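Local coordinates for protein ethylbenzene dehydrogenase alpha-subunit (Aromatoleum aromaticum, PDB 2IVF) that belongs to the molybdopterin oxidoreductase family and binds a molybdenum atom, an iron/sulfur cluster and the guanosine-bearing groups MGD and MD1, at residues Val296-Gly301 / Cys421-Ser426; Leu249-Cys254 / Val279-Asp284; Gly340-Ala345 / Tyr815-Trp820; Leu333-Asp338 / Arg399-Gly404. One frame throughout, in Å; residues are numbered along the deposited sequence.

Contact 1 (Val296-Gly301 / Cys421-Ser426); sequences VPVRVG and CGVPVS. With MGD (2-amino-5,6-dimercapto-7-methyl-3,7,8a,9-tetrahydro-8-oxa-1,3,9,10-tetraaza-anthracen-4-one guanosine dinucleotide), chain M.
Polar contact between Val296-Gly301 and Cys421-Ser426 comes down to one backbone bond, Arg299 N to Cys421 O at 2.8 Å. The donor stands 33° out of the carbonyl plane, and Val298 CA adds a CA-H...O contact to the same oxygen. That carbonyl is presented where helix 414-421 ends, just before Gly422 turns to positive phi. Apolar packing centres on Val423: its CG2 branch meets Val296 CG1 at 3.5 Å and Val298 CG1 at 3.7 Å, the Val298 and Val423 side chains lying side by side. The Arg299 chain, extended from CG to NE, lays one face of its guanidinium over the Cys421-Gly422 peptide, with Gly422 N 3.6 Å above the plane. MGD is met from the same loop: Gly301 N donates to O6 of its guanine at 2.8 Å, and Val298, whose CG1 packs on Val423, turns CG2 to N2. Pro297, centre of an inverse gamma turn, swings the chain out of strand 294-296 and packs on Phe281 of the beta-subunit. Around this junction, Val296 leans on strand 277-281 and on Leu427 and Leu431 of helix 425-437, while Cys421 lies against helix 303-316.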
# COMPACT_ATOMS: atom_id res chain seq x y z
N VAL A 296 2.16 20.49 -10.06
CA VAL A 296 3.18 21.02 -10.94
C VAL A 296 3.55 19.87 -11.89
O VAL A 296 4.21 18.93 -11.47
CB VAL A 296 4.39 21.55 -10.14
CG1 VAL A 296 5.55 21.94 -11.08
CG2 VAL A 296 4.00 22.74 -9.18
N PRO A 297 3.07 19.92 -13.15
CA PRO A 297 3.11 18.79 -14.05
C PRO A 297 4.41 18.73 -14.81
O PRO A 297 4.49 18.85 -16.05
CB PRO A 297 1.91 19.02 -14.96
CG PRO A 297 1.82 20.48 -15.05
CD PRO A 297 2.33 21.05 -13.76
N VAL A 298 5.47 18.52 -14.08
CA VAL A 298 6.80 18.43 -14.77
C VAL A 298 6.89 17.33 -15.80
O VAL A 298 6.37 16.24 -15.60
CB VAL A 298 7.94 18.26 -13.75
CG1 VAL A 298 8.11 19.59 -12.93
CG2 VAL A 298 7.72 17.02 -12.85
N ARG A 299 7.57 17.60 -16.91
CA ARG A 299 7.99 16.52 -17.78
C ARG A 299 8.88 15.58 -16.95
O ARG A 299 9.69 16.06 -16.16
CB ARG A 299 8.75 17.04 -18.98
CG ARG A 299 7.87 17.77 -19.95
CD ARG A 299 8.64 18.27 -21.18
NE ARG A 299 7.84 19.35 -21.73
CZ ARG A 299 8.28 20.38 -22.44
NH1 ARG A 299 9.57 20.46 -22.78
NH2 ARG A 299 7.40 21.32 -22.83
N VAL A 300 8.74 14.27 -17.15
CA VAL A 300 9.57 13.29 -16.42
C VAL A 300 11.02 13.74 -16.50
O VAL A 300 11.50 13.99 -17.57
CB VAL A 300 9.44 11.89 -17.01
CG1 VAL A 300 10.36 10.96 -16.28
CG2 VAL A 300 7.96 11.42 -16.96
N GLY A 301 11.69 13.87 -15.35
CA GLY A 301 13.10 14.20 -15.28
C GLY A 301 13.51 15.65 -15.45
O GLY A 301 14.69 15.95 -15.45
N CYS A 421 10.45 22.30 -18.83
CA CYS A 421 9.79 21.35 -17.94
C CYS A 421 8.28 21.21 -18.12
O CYS A 421 7.64 20.39 -17.44
CB CYS A 421 10.06 21.70 -16.48
SG CYS A 421 9.30 23.28 -15.91
N GLY A 422 7.71 22.00 -19.02
CA GLY A 422 6.29 21.94 -19.30
C GLY A 422 5.38 22.52 -18.24
O GLY A 422 4.17 22.42 -18.34
N VAL A 423 5.95 23.18 -17.24
CA VAL A 423 5.13 23.84 -16.20
C VAL A 423 4.82 25.24 -16.71
O VAL A 423 5.72 25.90 -17.24
CB VAL A 423 5.92 23.88 -14.88
CG1 VAL A 423 5.10 24.54 -13.76
CG2 VAL A 423 6.30 22.47 -14.48
N PRO A 424 3.56 25.68 -16.62
CA PRO A 424 3.21 27.01 -17.12
C PRO A 424 4.03 28.10 -16.43
O PRO A 424 4.34 28.00 -15.23
CB PRO A 424 1.70 27.15 -16.77
CG PRO A 424 1.24 25.82 -16.57
CD PRO A 424 2.38 24.97 -16.07
N VAL A 425 4.40 29.12 -17.19
CA VAL A 425 5.06 30.32 -16.65
C VAL A 425 4.39 30.91 -15.39
O VAL A 425 5.08 31.29 -14.41
CB VAL A 425 5.13 31.41 -17.73
CG1 VAL A 425 5.63 32.73 -17.17
CG2 VAL A 425 6.05 30.92 -18.89
N SER A 426 3.07 30.96 -15.41
CA SER A 426 2.30 31.55 -14.32
C SER A 426 2.61 30.84 -13.01
O SER A 426 2.74 31.45 -11.96
CB SER A 426 0.80 31.51 -14.63
OG SER A 426 0.32 30.19 -14.93
PB MGD M . 8.05 6.71 -5.16
O1B MGD M . 6.99 5.73 -4.80
O2B MGD M . 9.08 6.22 -6.11
O3B MGD M . 8.84 7.35 -3.95
O3A MGD M . 8.23 6.09 -1.82
PA MGD M . 8.42 7.57 -2.39
O1A MGD M . 7.12 8.23 -2.22
O2A MGD M . 9.59 8.18 -1.80
O5' MGD M . 7.38 8.03 -5.79
C5' MGD M . 6.46 7.89 -6.89
C4' MGD M . 6.20 9.25 -7.53
O4' MGD M . 7.37 9.71 -8.18
C3' MGD M . 5.25 8.92 -8.66
O3' MGD M . 3.93 9.10 -8.16
C2' MGD M . 5.62 9.97 -9.72
O2' MGD M . 4.53 10.89 -9.90
C1' MGD M . 6.86 10.67 -9.13
N9 MGD M . 7.85 10.89 -10.20
C8 MGD M . 8.39 9.99 -11.04
N7 MGD M . 9.29 10.56 -11.84
C5 MGD M . 9.33 11.87 -11.48
C6 MGD M . 10.01 13.00 -11.91
O6 MGD M . 10.81 13.04 -12.85
N1 MGD M . 9.75 14.20 -11.23
C2 MGD M . 8.84 14.34 -10.17
N2 MGD M . 8.65 15.57 -9.58
N3 MGD M . 8.22 13.23 -9.76
C4 MGD M . 8.43 12.04 -10.41
C10 MGD M . 9.26 5.17 -1.84
C11 MGD M . 9.35 4.53 -0.48
O11 MGD M . 8.14 3.96 -0.20
C12 MGD M . 10.51 3.53 -0.32
S12 MGD M . 12.05 3.75 -1.14
C13 MGD M . 10.34 2.43 0.49
S13 MGD M . 11.65 1.32 0.68
C14 MGD M . 9.04 2.18 1.17
N15 MGD M . 8.32 1.16 0.35
C16 MGD M . 6.92 1.11 0.31
C17 MGD M . 6.22 0.10 -0.31
O17 MGD M . 6.81 -0.83 -0.91
N18 MGD M . 4.81 0.16 -0.28
C19 MGD M . 4.12 1.15 0.35
N19 MGD M . 2.78 1.11 0.31
N20 MGD M . 4.84 2.13 0.92
C21 MGD M . 6.18 2.11 0.94
N22 MGD M . 6.90 3.14 1.54
C23 MGD M . 8.23 3.50 1.15

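Contact 2 (Leu249-Cys254 / Val279-Asp284); sequences LIFMTC and VVIAPD. With MGD (2-amino-5,6-dimercapto-7-methyl-3,7,8a,9-tetrahydro-8-oxa-1,3,9,10-tetraaza-anthracen-4-one guanosine dinucleotide), chain M.
Strands 249-253 and 277-281 run side by side in the same direction, the axes of the short segments 26° apart and 4.6 Å at closest approach. Phe251 pairs with Val279, Met252 with Val280 and Thr253 with Ile281. Three backbone bonds tie them: Val279 N to Ile250 O, Met252 N to Val279 O and Ile281 N to Met252 O, each 2.8 Å.

On the face carrying Phe251, Thr253, Val279 and Ile281, the Phe251 ring leans across to the neighbouring strand, where CD1 lies 3.7 Å from both Val279 CB and Ile281 CD1. Helix 303-316 closes over this face through Trp307, which meets the Phe251 ring edge-to-face. On the other face Met252 CB touches Val280 CG2 more loosely, at 4.1 Å.

The C-terminal ends of the strands receive the guanosine of MGD. Ile281 O accepts from the guanine N2 at 2.8 Å. With chi1 at -178°, Thr253 swings OG1 away from its own N and toward the base, 3.2 Å from the same N2 and alongside Ile281 CB. Pro283 presses CD against the base at C4, 3.3 Å away, and Cys254 SG comes close to C2. Asp284 OD1 takes the ribose O2' hydroxyl at 2.7 Å and is also held by Gln915. Helix 265-274 joins the two strands, making a beta-alpha-beta crossover in a four-stranded parallel sheet; a nucleotide seated at the C-terminal edge of such a sheet is the arrangement familiar from Rossmann-like folds.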
# COMPACT_ATOMS: atom_id res chain seq x y z
N LEU A 249 4.25 26.22 3.22
CA LEU A 249 4.25 25.81 1.82
C LEU A 249 4.96 24.48 1.80
O LEU A 249 6.03 24.37 2.42
CB LEU A 249 5.05 26.76 0.94
CG LEU A 249 5.19 26.50 -0.56
CD1 LEU A 249 3.80 26.43 -1.21
CD2 LEU A 249 6.08 27.62 -1.22
N ILE A 250 4.30 23.46 1.25
CA ILE A 250 4.79 22.08 1.27
C ILE A 250 4.89 21.56 -0.16
O ILE A 250 3.91 21.60 -0.94
CB ILE A 250 3.85 21.15 2.06
CG1 ILE A 250 3.69 21.63 3.52
CG2 ILE A 250 4.34 19.68 1.98
CD1 ILE A 250 2.46 21.10 4.28
N PHE A 251 6.07 21.08 -0.51
CA PHE A 251 6.32 20.44 -1.81
C PHE A 251 6.52 18.94 -1.69
O PHE A 251 7.53 18.49 -1.12
CB PHE A 251 7.59 21.03 -2.47
CG PHE A 251 7.44 22.41 -2.95
CD1 PHE A 251 6.84 22.67 -4.18
CD2 PHE A 251 7.94 23.46 -2.22
CE1 PHE A 251 6.69 23.96 -4.63
CE2 PHE A 251 7.82 24.75 -2.69
CZ PHE A 251 7.17 25.01 -3.88
N MET A 252 5.58 18.16 -2.23
CA MET A 252 5.72 16.71 -2.35
C MET A 252 6.23 16.47 -3.74
O MET A 252 5.53 16.79 -4.70
CB MET A 252 4.36 16.03 -2.18
CG MET A 252 3.82 16.21 -0.78
SD MET A 252 4.73 15.09 0.31
CE MET A 252 4.73 15.99 1.83
N THR A 253 7.45 15.91 -3.87
CA THR A 253 8.06 15.80 -5.19
C THR A 253 8.77 14.47 -5.29
O THR A 253 9.24 13.94 -4.29
CB THR A 253 9.05 16.95 -5.43
OG1 THR A 253 9.56 16.79 -6.75
CG2 THR A 253 10.19 17.01 -4.40
N CYS A 254 8.78 13.88 -6.48
CA CYS A 254 9.39 12.57 -6.66
C CYS A 254 8.91 11.62 -5.58
O CYS A 254 9.66 10.80 -5.14
CB CYS A 254 10.91 12.68 -6.65
SG CYS A 254 11.47 13.40 -8.16
N VAL A 279 1.68 21.48 -2.61
CA VAL A 279 2.07 21.36 -3.97
C VAL A 279 2.62 19.95 -4.24
O VAL A 279 3.50 19.47 -3.51
CB VAL A 279 3.13 22.35 -4.35
CG1 VAL A 279 3.44 22.20 -5.86
CG2 VAL A 279 2.67 23.79 -3.91
N VAL A 280 2.11 19.30 -5.28
CA VAL A 280 2.65 18.00 -5.71
C VAL A 280 3.33 18.25 -7.01
O VAL A 280 2.69 18.71 -7.95
CB VAL A 280 1.55 16.90 -5.84
CG1 VAL A 280 2.06 15.66 -6.54
CG2 VAL A 280 0.95 16.53 -4.45
N ILE A 281 4.64 18.01 -7.03
CA ILE A 281 5.43 18.09 -8.26
C ILE A 281 5.57 16.64 -8.74
O ILE A 281 6.25 15.81 -8.11
CB ILE A 281 6.81 18.72 -8.04
CG1 ILE A 281 6.70 20.07 -7.36
CG2 ILE A 281 7.54 18.84 -9.41
CD1 ILE A 281 8.06 20.67 -6.99
N ALA A 282 4.89 16.34 -9.84
CA ALA A 282 4.84 15.00 -10.38
C ALA A 282 4.52 15.12 -11.87
O ALA A 282 3.72 15.99 -12.26
CB ALA A 282 3.77 14.14 -9.69
N PRO A 283 5.02 14.20 -12.66
CA PRO A 283 4.65 14.25 -14.08
C PRO A 283 3.18 13.93 -14.26
O PRO A 283 2.51 14.61 -15.04
CB PRO A 283 5.57 13.23 -14.74
CG PRO A 283 6.25 12.53 -13.67
CD PRO A 283 6.00 13.17 -12.36
N ASP A 284 2.69 12.95 -13.52
CA ASP A 284 1.29 12.57 -13.50
C ASP A 284 0.58 13.29 -12.38
O ASP A 284 1.17 13.66 -11.36
CB ASP A 284 1.10 11.06 -13.38
CG ASP A 284 1.86 10.44 -12.19
OD1 ASP A 284 3.07 10.64 -12.10
OD2 ASP A 284 1.24 9.73 -11.40
PB MGD M . 8.05 6.71 -5.16
O1B MGD M . 6.99 5.73 -4.80
O2B MGD M . 9.08 6.22 -6.11
O3B MGD M . 8.84 7.35 -3.95
O3A MGD M . 8.23 6.09 -1.82
PA MGD M . 8.42 7.57 -2.39
O1A MGD M . 7.12 8.23 -2.22
O2A MGD M . 9.59 8.18 -1.80
O5' MGD M . 7.38 8.03 -5.79
C5' MGD M . 6.46 7.89 -6.89
C4' MGD M . 6.20 9.25 -7.53
O4' MGD M . 7.37 9.71 -8.18
C3' MGD M . 5.25 8.92 -8.66
O3' MGD M . 3.93 9.10 -8.16
C2' MGD M . 5.62 9.97 -9.72
O2' MGD M . 4.53 10.89 -9.90
C1' MGD M . 6.86 10.67 -9.13
N9 MGD M . 7.85 10.89 -10.20
C8 MGD M . 8.39 9.99 -11.04
N7 MGD M . 9.29 10.56 -11.84
C5 MGD M . 9.33 11.87 -11.48
C6 MGD M . 10.01 13.00 -11.91
O6 MGD M . 10.81 13.04 -12.85
N1 MGD M . 9.75 14.20 -11.23
C2 MGD M . 8.84 14.34 -10.17
N2 MGD M . 8.65 15.57 -9.58
N3 MGD M . 8.22 13.23 -9.76
C4 MGD M . 8.43 12.04 -10.41
C10 MGD M . 9.26 5.17 -1.84
C11 MGD M . 9.35 4.53 -0.48
O11 MGD M . 8.14 3.96 -0.20
C12 MGD M . 10.51 3.53 -0.32
S12 MGD M . 12.05 3.75 -1.14
C13 MGD M . 10.34 2.43 0.49
S13 MGD M . 11.65 1.32 0.68
C14 MGD M . 9.04 2.18 1.17
N15 MGD M . 8.32 1.16 0.35
C16 MGD M . 6.92 1.11 0.31
C17 MGD M . 6.22 0.10 -0.31
O17 MGD M . 6.81 -0.83 -0.91
N18 MGD M . 4.81 0.16 -0.28
C19 MGD M . 4.12 1.15 0.35
N19 MGD M . 2.78 1.11 0.31
N20 MGD M . 4.84 2.13 0.92
C21 MGD M . 6.18 2.11 0.94
N22 MGD M . 6.90 3.14 1.54
C23 MGD M . 8.23 3.50 1.15

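Contact 3 (Gly340-Ala345 / Tyr815-Trp820); sequences GKFLSA and YLDHDW
The loop 340-345 meets 815-820 with its backbone nearest at Lys341 and Asp817, whose CA atoms are 5.5 Å apart. The second segment leads into helix 819-824 through an N-cap: His818 ND1 accepts from Trp820 N, in the plane of the imidazole.

Lys341 reaches across to that helix start. Its NZ donates to Asp817 O at 2.6 Å, nearly in line with the carbonyl bond, and forms a salt bridge with Asp819 OD1 at 2.8 Å, meeting the carboxylate from above its plane. The bend at the last torsion (chi4 -48°) turns NZ to where both oxygens can be reached, so one ammonium ties the turn before the helix to its first residue.

Asp817 works in the other direction. Its OD2 accepts Phe342 N at 2.9 Å, on the anti side and 32° out of the carboxylate plane, while OD1 is taken by Tyr949. The carboxylate thus joins the loop to a third part of the chain, and its CG sits 3.5 Å from Phe342 CD2.

Phe342 and Tyr815 make a T-shaped pair, the edge of Tyr815 pointing at the face of Phe342, with centroids 5.5 Å apart and planes at 82°. The Phe342 ring also packs on Val335 of strand 334-336 and meets Phe356. The far end of the tyrosine completes the contact: Tyr815 OH donates to Gly340 O at 2.5 Å, with the carbonyl oxygen close to the plane of the ring.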
# COMPACT_ATOMS: atom_id res chain seq x y z
N GLY A 340 38.15 28.57 -13.57
CA GLY A 340 36.83 28.14 -13.15
C GLY A 340 36.82 27.54 -11.75
O GLY A 340 35.84 26.96 -11.32
N LYS A 341 37.92 27.70 -11.04
CA LYS A 341 38.05 27.07 -9.75
C LYS A 341 38.00 28.13 -8.66
O LYS A 341 38.38 29.29 -8.89
CB LYS A 341 39.36 26.23 -9.73
CG LYS A 341 39.10 24.80 -10.27
CD LYS A 341 40.30 24.18 -10.91
CE LYS A 341 39.93 22.92 -11.72
NZ LYS A 341 39.07 21.94 -10.99
N PHE A 342 37.51 27.74 -7.49
CA PHE A 342 37.47 28.67 -6.37
C PHE A 342 38.85 29.33 -6.19
O PHE A 342 39.90 28.66 -6.28
CB PHE A 342 37.05 27.99 -5.07
CG PHE A 342 35.60 27.58 -5.01
CD1 PHE A 342 34.60 28.51 -4.81
CD2 PHE A 342 35.25 26.23 -5.13
CE1 PHE A 342 33.26 28.13 -4.74
CE2 PHE A 342 33.95 25.83 -5.06
CZ PHE A 342 32.92 26.79 -4.86
N LEU A 343 38.83 30.64 -5.96
CA LEU A 343 40.04 31.36 -5.59
C LEU A 343 40.51 30.85 -4.24
O LEU A 343 39.73 30.87 -3.28
CB LEU A 343 39.75 32.86 -5.49
CG LEU A 343 40.93 33.74 -5.12
CD1 LEU A 343 42.02 33.57 -6.15
CD2 LEU A 343 40.46 35.19 -4.99
N SER A 344 41.76 30.39 -4.18
CA SER A 344 42.33 29.84 -2.96
C SER A 344 43.48 30.68 -2.44
O SER A 344 44.08 31.49 -3.17
CB SER A 344 42.80 28.40 -3.15
OG SER A 344 44.11 28.34 -3.70
N ALA A 345 43.77 30.50 -1.15
CA ALA A 345 44.85 31.23 -0.51
C ALA A 345 46.17 30.80 -1.11
O ALA A 345 47.10 31.58 -1.17
CB ALA A 345 44.82 31.00 0.98
N TYR A 815 28.32 25.21 -6.30
CA TYR A 815 29.33 25.15 -7.35
C TYR A 815 30.32 24.01 -7.10
O TYR A 815 31.09 24.06 -6.13
CB TYR A 815 30.00 26.51 -7.47
CG TYR A 815 30.90 26.66 -8.67
CD1 TYR A 815 30.39 26.58 -9.96
CD2 TYR A 815 32.23 26.92 -8.52
CE1 TYR A 815 31.24 26.72 -11.08
CE2 TYR A 815 33.06 27.06 -9.62
CZ TYR A 815 32.57 26.97 -10.89
OH TYR A 815 33.41 27.13 -11.99
N LEU A 816 30.30 22.97 -7.94
CA LEU A 816 31.24 21.84 -7.81
C LEU A 816 32.30 22.01 -8.87
O LEU A 816 32.06 21.77 -10.05
CB LEU A 816 30.54 20.49 -7.93
CG LEU A 816 29.35 20.35 -6.96
CD1 LEU A 816 28.52 19.09 -7.26
CD2 LEU A 816 29.81 20.33 -5.50
N ASP A 817 33.46 22.47 -8.44
CA ASP A 817 34.52 22.90 -9.39
C ASP A 817 35.54 21.81 -9.72
O ASP A 817 36.62 22.10 -10.20
CB ASP A 817 35.15 24.21 -8.93
CG ASP A 817 36.13 24.04 -7.77
OD1 ASP A 817 35.98 23.09 -6.95
OD2 ASP A 817 37.06 24.86 -7.68
N HIS A 818 35.13 20.57 -9.49
CA HIS A 818 35.86 19.36 -9.83
C HIS A 818 35.86 19.26 -11.35
O HIS A 818 34.84 19.48 -11.99
CB HIS A 818 35.11 18.19 -9.17
CG HIS A 818 35.76 16.85 -9.32
ND1 HIS A 818 35.81 16.16 -10.52
CD2 HIS A 818 36.35 16.04 -8.40
CE1 HIS A 818 36.43 15.01 -10.34
NE2 HIS A 818 36.77 14.91 -9.06
N ASP A 819 37.00 18.87 -11.92
CA ASP A 819 37.18 18.78 -13.39
C ASP A 819 36.10 18.02 -14.12
O ASP A 819 35.64 18.47 -15.17
CB ASP A 819 38.54 18.15 -13.70
CG ASP A 819 39.71 19.06 -13.32
OD1 ASP A 819 39.50 20.29 -13.20
OD2 ASP A 819 40.84 18.54 -13.18
N TRP A 820 35.66 16.89 -13.58
CA TRP A 820 34.62 16.11 -14.23
C TRP A 820 33.32 16.89 -14.34
O TRP A 820 32.62 16.83 -15.37
CB TRP A 820 34.34 14.83 -13.45
CG TRP A 820 35.41 13.77 -13.55
CD1 TRP A 820 36.70 13.93 -13.82
CD2 TRP A 820 35.22 12.40 -13.20
NE1 TRP A 820 37.35 12.71 -13.75
CE2 TRP A 820 36.45 11.76 -13.36
CE3 TRP A 820 34.11 11.66 -12.80
CZ2 TRP A 820 36.60 10.39 -13.14
CZ3 TRP A 820 34.27 10.31 -12.57
CH2 TRP A 820 35.50 9.70 -12.73

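Contact 4 (Leu333-Asp338 / Arg399-Gly404); sequences LLVRMD and RTVFEG
Two bends in the Met337 side chain (chi2 -65°, chi3 91°) curl its thioether back over Arg399, whose own chain runs extended from CG to NE. The two cross at about a right angle, with Met337 CE 3.4 Å from Arg399 NE. Arg399 belongs to an antiparallel pairing at the edge of the three-stranded sheet of 334-336, 395-400 and 385-389, at the point where strand 395-400 gives way to helix 401-408; Met337 follows the edge strand 334-336. Val335 and Arg399 form the hydrogen-bonded pair, with Val335 N to Arg399 O at 2.8 Å and Arg399 N to Val335 O at 3.0 Å. Leu334 and Thr400 are the non-hydrogen-bonded pair; their side chains set off in different directions, although Leu334 CD2 still reaches Thr400 CG2.

The first turn of the helix is drawn into the same contact. Val401 N donates to Leu333 O at 3.0 Å, so the strand pairing is prolonged onto the helix N-terminus. Thr400 caps that end: OG1 accepts Glu403 N at 2.9 Å and is also bonded to Leu382 O. Val335 CG2 packs on Val401 CG2 at 3.7 Å, and both valines meet Tyr815.

Arg399 is sandwiched. Gly404 CA of the helix lies 3.3 Å above one face of its guanidinium, and on the opposite face Met337 SD sits 3.4 Å from the plane, both offset toward the rim.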
# COMPACT_ATOMS: atom_id res chain seq x y z
N LEU A 333 31.30 32.94 -2.54
CA LEU A 333 32.73 32.61 -2.64
C LEU A 333 33.19 32.92 -4.05
O LEU A 333 32.44 32.76 -5.02
CB LEU A 333 33.02 31.16 -2.30
CG LEU A 333 32.78 30.76 -0.84
CD1 LEU A 333 33.06 29.29 -0.63
CD2 LEU A 333 33.65 31.59 0.14
N LEU A 334 34.44 33.37 -4.13
CA LEU A 334 35.01 33.82 -5.39
C LEU A 334 35.62 32.68 -6.20
O LEU A 334 36.28 31.77 -5.67
CB LEU A 334 36.06 34.86 -5.12
CG LEU A 334 35.60 36.18 -4.51
CD1 LEU A 334 36.88 37.00 -4.17
CD2 LEU A 334 34.70 36.95 -5.48
N VAL A 335 35.38 32.78 -7.50
CA VAL A 335 35.80 31.82 -8.48
C VAL A 335 36.62 32.57 -9.50
O VAL A 335 36.32 33.72 -9.83
CB VAL A 335 34.57 31.12 -9.12
CG1 VAL A 335 35.02 30.12 -10.15
CG2 VAL A 335 33.76 30.42 -8.07
N ARG A 336 37.69 31.93 -9.95
CA ARG A 336 38.62 32.48 -10.91
C ARG A 336 38.00 32.37 -12.28
O ARG A 336 37.47 31.32 -12.64
CB ARG A 336 39.93 31.69 -10.86
CG ARG A 336 40.70 31.81 -9.55
CD ARG A 336 41.98 30.98 -9.53
NE ARG A 336 42.83 31.23 -10.68
CZ ARG A 336 44.10 30.82 -10.80
NH1 ARG A 336 44.70 30.15 -9.83
NH2 ARG A 336 44.76 31.08 -11.90
N MET A 337 38.04 33.45 -13.05
CA MET A 337 37.48 33.45 -14.40
C MET A 337 38.40 32.79 -15.43
O MET A 337 37.97 32.49 -16.54
CB MET A 337 37.12 34.86 -14.85
CG MET A 337 35.94 35.46 -14.09
SD MET A 337 34.44 34.56 -14.43
CE MET A 337 34.41 33.31 -13.14
N ASP A 338 39.65 32.54 -15.06
CA ASP A 338 40.55 31.81 -15.94
C ASP A 338 40.48 30.28 -15.81
O ASP A 338 40.49 29.58 -16.83
CB ASP A 338 41.99 32.32 -15.76
CG ASP A 338 42.54 32.12 -14.36
OD1 ASP A 338 41.77 31.83 -13.43
OD2 ASP A 338 43.77 32.25 -14.19
N ARG A 399 34.78 36.28 -9.79
CA ARG A 399 33.42 36.63 -9.49
C ARG A 399 32.86 35.59 -8.55
O ARG A 399 33.38 34.50 -8.46
CB ARG A 399 32.59 36.72 -10.77
CG ARG A 399 32.24 35.39 -11.39
CD ARG A 399 31.48 35.57 -12.70
NE ARG A 399 31.20 34.29 -13.37
CZ ARG A 399 30.78 34.17 -14.63
NH1 ARG A 399 30.54 35.23 -15.39
NH2 ARG A 399 30.58 32.97 -15.14
N THR A 400 31.78 35.94 -7.88
CA THR A 400 31.15 35.04 -6.95
C THR A 400 30.43 33.94 -7.73
O THR A 400 30.07 34.14 -8.89
CB THR A 400 30.11 35.79 -6.09
OG1 THR A 400 29.07 36.30 -6.92
CG2 THR A 400 30.76 36.93 -5.31
N VAL A 401 30.22 32.80 -7.07
CA VAL A 401 29.40 31.78 -7.63
C VAL A 401 28.06 32.38 -8.02
O VAL A 401 27.56 32.10 -9.11
CB VAL A 401 29.16 30.64 -6.64
CG1 VAL A 401 28.05 29.70 -7.17
CG2 VAL A 401 30.49 29.90 -6.37
N PHE A 402 27.51 33.20 -7.13
CA PHE A 402 26.24 33.90 -7.39
C PHE A 402 26.21 34.65 -8.73
O PHE A 402 25.19 34.61 -9.44
CB PHE A 402 25.95 34.90 -6.26
CG PHE A 402 24.58 35.52 -6.34
CD1 PHE A 402 23.49 34.89 -5.78
CD2 PHE A 402 24.40 36.74 -6.98
CE1 PHE A 402 22.23 35.46 -5.83
CE2 PHE A 402 23.12 37.31 -7.04
CZ PHE A 402 22.06 36.67 -6.46
N GLU A 403 27.30 35.36 -9.03
CA GLU A 403 27.41 36.11 -10.28
C GLU A 403 27.43 35.16 -11.48
O GLU A 403 26.80 35.44 -12.51
CB GLU A 403 28.63 37.02 -10.26
CG GLU A 403 28.78 37.88 -11.52
CD GLU A 403 27.78 39.03 -11.66
OE1 GLU A 403 27.09 39.41 -10.69
OE2 GLU A 403 27.71 39.58 -12.78
N GLY A 404 28.10 34.01 -11.35
CA GLY A 404 28.02 32.97 -12.37
C GLY A 404 26.60 32.44 -12.49
O GLY A 404 26.07 32.26 -13.58

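The four contacts fall into two pairs, centres 30 to 33 Å apart. Contacts 1 and 2 have centres 11 Å apart and share the parallel sheet of strands 294-296, 277-281, 249-253 and 440-444: Val296 N bonds to Val280 O, and both contacts touch MGD. Contacts 3 and 4, centres 9 Å apart, are joined by the backbone bond Leu343 N to Leu334 O and probably by Arg336 N to Lys341 O, and sit away from MGD. Along the chain contact 2 closes first. Contact 1 then spans both segments of contact 4, while contact 3 brings residues 815-820 back to this peripheral region. In sequence, the sheet of contact 4 is inserted between strands 294-296 and 440-444 of the MGD-binding sheet.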